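PDB 2PY5: DNA polymerase from Bacillus phage phi29, which replicates the viral DNA from a protein primer with high processivity and fidelity, displacing the non-template strand and proofreading with a 3'-5' exonuclease. Local coordinates for residues Asn91-Arg96 with Trp100-Ile105. The protein carries 2 engineered substitutions. Sequence-based numbering, arbitrary orientation.
With nucleotides of chain C; nucleotides of chain B.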
# COMPACT_ATOMS: atom_id res chain seq x y z
N ASN F 91 10.89 6.96 22.63
CA ASN F 91 11.47 6.12 21.58
C ASN F 91 10.52 6.20 20.39
O ASN F 91 9.34 6.58 20.53
CB ASN F 91 11.60 4.68 22.07
CG ASN F 91 12.34 3.76 21.10
OD1 ASN F 91 13.09 4.22 20.25
ND2 ASN F 91 12.12 2.47 21.23
N THR F 92 11.03 5.89 19.20
CA THR F 92 10.21 5.88 18.00
C THR F 92 10.52 4.66 17.14
O THR F 92 11.60 4.10 17.23
CB THR F 92 10.42 7.13 17.12
OG1 THR F 92 11.81 7.28 16.83
CG2 THR F 92 9.97 8.38 17.84
N ILE F 93 9.55 4.27 16.31
CA ILE F 93 9.78 3.42 15.15
C ILE F 93 9.36 4.22 13.93
O ILE F 93 8.18 4.34 13.65
CB ILE F 93 9.00 2.08 15.20
CG1 ILE F 93 9.36 1.31 16.45
CG2 ILE F 93 9.27 1.29 13.94
CD1 ILE F 93 8.49 0.07 16.66
N ILE F 94 10.35 4.82 13.27
CA ILE F 94 10.20 5.55 12.01
C ILE F 94 11.19 4.91 11.04
O ILE F 94 12.41 4.86 11.32
CB ILE F 94 10.50 7.07 12.14
CG1 ILE F 94 9.53 7.74 13.10
CG2 ILE F 94 10.44 7.73 10.74
CD1 ILE F 94 10.04 9.10 13.63
N SER F 95 10.68 4.38 9.94
CA SER F 95 11.52 3.62 9.00
C SER F 95 12.42 4.53 8.20
O SER F 95 12.20 5.75 8.16
CB SER F 95 10.69 2.77 8.05
OG SER F 95 10.02 3.54 7.07
N ARG F 96 13.43 3.93 7.58
CA ARG F 96 14.33 4.64 6.67
C ARG F 96 13.55 5.46 5.66
O ARG F 96 13.94 6.59 5.30
CB ARG F 96 15.23 3.65 5.91
CG ARG F 96 16.30 4.30 5.05
CD ARG F 96 16.97 3.28 4.17
NE ARG F 96 17.77 2.34 4.95
CZ ARG F 96 19.09 2.44 5.18
NH1 ARG F 96 19.81 3.45 4.70
NH2 ARG F 96 19.70 1.50 5.90
N TRP F 100 5.89 5.95 9.78
CA TRP F 100 5.78 6.11 11.23
C TRP F 100 4.92 5.00 11.81
O TRP F 100 3.78 4.78 11.33
CB TRP F 100 5.16 7.46 11.60
CG TRP F 100 6.07 8.63 11.31
CD1 TRP F 100 6.78 8.85 10.16
CD2 TRP F 100 6.36 9.71 12.18
NE1 TRP F 100 7.51 10.00 10.28
CE2 TRP F 100 7.26 10.56 11.50
CE3 TRP F 100 5.94 10.06 13.47
CZ2 TRP F 100 7.75 11.72 12.08
CZ3 TRP F 100 6.44 11.25 14.05
CH2 TRP F 100 7.32 12.05 13.35
N TYR F 101 5.47 4.29 12.80
CA TYR F 101 4.78 3.14 13.44
C TYR F 101 4.50 3.37 14.92
O TYR F 101 3.52 2.84 15.44
CB TYR F 101 5.58 1.85 13.32
CG TYR F 101 5.76 1.38 11.91
CD1 TYR F 101 6.81 1.85 11.15
CD2 TYR F 101 4.88 0.49 11.33
CE1 TYR F 101 6.99 1.44 9.86
CE2 TYR F 101 5.03 0.06 10.03
CZ TYR F 101 6.09 0.55 9.28
OH TYR F 101 6.28 0.12 7.98
N MET F 102 5.35 4.11 15.62
CA MET F 102 5.27 4.17 17.09
C MET F 102 6.01 5.37 17.63
O MET F 102 7.10 5.70 17.17
CB MET F 102 5.84 2.88 17.72
CG MET F 102 5.68 2.81 19.25
SD MET F 102 6.65 1.50 19.99
CE MET F 102 8.27 2.22 19.87
N ILE F 103 5.41 5.98 18.66
CA ILE F 103 6.10 6.88 19.59
C ILE F 103 5.80 6.33 20.99
O ILE F 103 4.64 6.21 21.35
CB ILE F 103 5.57 8.32 19.52
CG1 ILE F 103 5.64 8.87 18.10
CG2 ILE F 103 6.37 9.23 20.49
CD1 ILE F 103 4.85 10.19 17.91
N ASP F 104 6.83 5.99 21.74
CA ASP F 104 6.67 5.39 23.09
C ASP F 104 7.28 6.36 24.09
O ASP F 104 8.49 6.57 24.10
CB ASP F 104 7.38 4.05 23.12
CG ASP F 104 7.08 3.23 24.37
OD1 ASP F 104 7.61 2.11 24.47
OD2 ASP F 104 6.32 3.72 25.22
N ILE F 105 6.43 6.96 24.92
CA ILE F 105 6.86 8.00 25.83
C ILE F 105 7.02 7.40 27.21
O ILE F 105 6.05 6.90 27.80
CB ILE F 105 5.82 9.15 25.87
CG1 ILE F 105 5.58 9.74 24.47
CG2 ILE F 105 6.24 10.25 26.88
CD1 ILE F 105 4.32 10.54 24.37
P DG C 2 11.57 -8.16 16.37
OP1 DG C 2 11.18 -9.58 16.16
OP2 DG C 2 12.69 -7.59 15.59
O5' DG C 2 10.27 -7.23 16.21
C5' DG C 2 9.10 -7.62 16.94
C4' DG C 2 7.93 -6.65 16.85
O4' DG C 2 8.09 -5.61 17.83
C3' DG C 2 7.69 -5.92 15.55
O3' DG C 2 6.31 -5.93 15.35
C2' DG C 2 8.18 -4.49 15.77
C1' DG C 2 7.81 -4.35 17.23
N9 DG C 2 8.61 -3.45 18.03
C8 DG C 2 9.94 -3.15 17.90
N7 DG C 2 10.38 -2.32 18.81
C5 DG C 2 9.25 -2.08 19.59
C6 DG C 2 9.09 -1.25 20.72
O6 DG C 2 9.96 -0.56 21.27
N1 DG C 2 7.79 -1.28 21.22
C2 DG C 2 6.75 -2.02 20.68
N2 DG C 2 5.55 -1.92 21.29
N3 DG C 2 6.89 -2.80 19.61
C4 DG C 2 8.16 -2.77 19.13
P DA C 3 5.70 -6.50 14.00
OP1 DA C 3 4.24 -6.50 14.21
OP2 DA C 3 6.48 -7.72 13.62
O5' DA C 3 6.06 -5.37 12.93
C5' DA C 3 5.27 -4.22 12.88
C4' DA C 3 6.00 -3.18 12.06
O4' DA C 3 7.21 -2.82 12.74
C3' DA C 3 6.45 -3.63 10.68
O3' DA C 3 5.50 -3.21 9.71
C2' DA C 3 7.77 -2.88 10.46
C1' DA C 3 8.30 -2.59 11.85
N9 DA C 3 9.34 -3.47 12.40
C8 DA C 3 9.33 -4.85 12.41
N7 DA C 3 10.36 -5.39 13.02
C5 DA C 3 11.09 -4.29 13.44
C6 DA C 3 12.31 -4.16 14.15
N6 DA C 3 13.02 -5.21 14.57
N1 DA C 3 12.76 -2.91 14.41
C2 DA C 3 12.04 -1.86 13.99
N3 DA C 3 10.89 -1.85 13.32
C4 DA C 3 10.47 -3.10 13.08
P DT B 5 14.79 11.53 3.88
OP1 DT B 5 15.47 11.43 2.56
OP2 DT B 5 15.45 11.02 5.10
O5' DT B 5 14.47 13.07 4.18
C5' DT B 5 13.89 13.89 3.18
C4' DT B 5 13.17 15.07 3.82
O4' DT B 5 11.97 14.62 4.50
C3' DT B 5 13.96 15.82 4.88
O3' DT B 5 13.64 17.20 4.79
C2' DT B 5 13.49 15.22 6.20
C1' DT B 5 12.03 14.98 5.88
N1 DT B 5 11.38 13.84 6.58
C2 DT B 5 10.16 14.03 7.20
O2 DT B 5 9.52 15.09 7.24
N3 DT B 5 9.67 12.88 7.78
C4 DT B 5 10.26 11.62 7.82
O4 DT B 5 9.70 10.68 8.37
C5 DT B 5 11.52 11.50 7.14
C7 DT B 5 12.25 10.20 7.11
C6 DT B 5 12.02 12.60 6.56
O HOH W 1 9.72 1.28 22.99
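I94 sets CG1 beside its own backbone N (chi1 -63°) and W100 does the same with CG (chi1 -70°); with both side chains on the face of the sheet shared with T92 and I103, these torsions lay CD1 of I94 over the six-membered ring of W100, a CH-pi contact 3.8 Å from the centroid and close to the ring normal. They form the last non-hydrogen-bonded pair of an antiparallel beta hairpin in the exonuclease domain, made by strands 89-94 and 100-110. At the rim of the indole, in its plane, NE1 of W100 donates to O4 of nucleotide DT5 of chain B at 3.0 Å, a nearly straight bond.

A classic beta bulge lies just along the ladder, where Y101 and M102 both face I93. The carbonyl O of I93 takes the amide N of Y101 at 2.8 Å, almost head-on, and the N of M102 only weakly; the N of I93 goes to M102 O. CG2 of I93 lies 3.8 Å from CD1 of the tyrosine, while DA3 of chain C places its sugar C2' over one face of that ring.

I93 also meets the bases of chain C, its CD1 3.7 Å from C5 of DG2 and its CG2 3.6 Å from N3 of DA3, consistent with its known involvement in binding template-primer structures. M102 crosses I93 obliquely and bends at its last torsion (chi3 75°), which brings CE to 3.7 Å from I93 CG1. On the other face, I71 of helix 63-76 packs against T92, W100 and I103. Past the bulge the ladder runs through the non-hydrogen-bonded T92-I103 pair to N91 and D104, whose backbones bond both ways. On the face these two share with I93 and M102, one water accepts from ND2 of N91 and donates to OD1 of D104 at 2.7 Å.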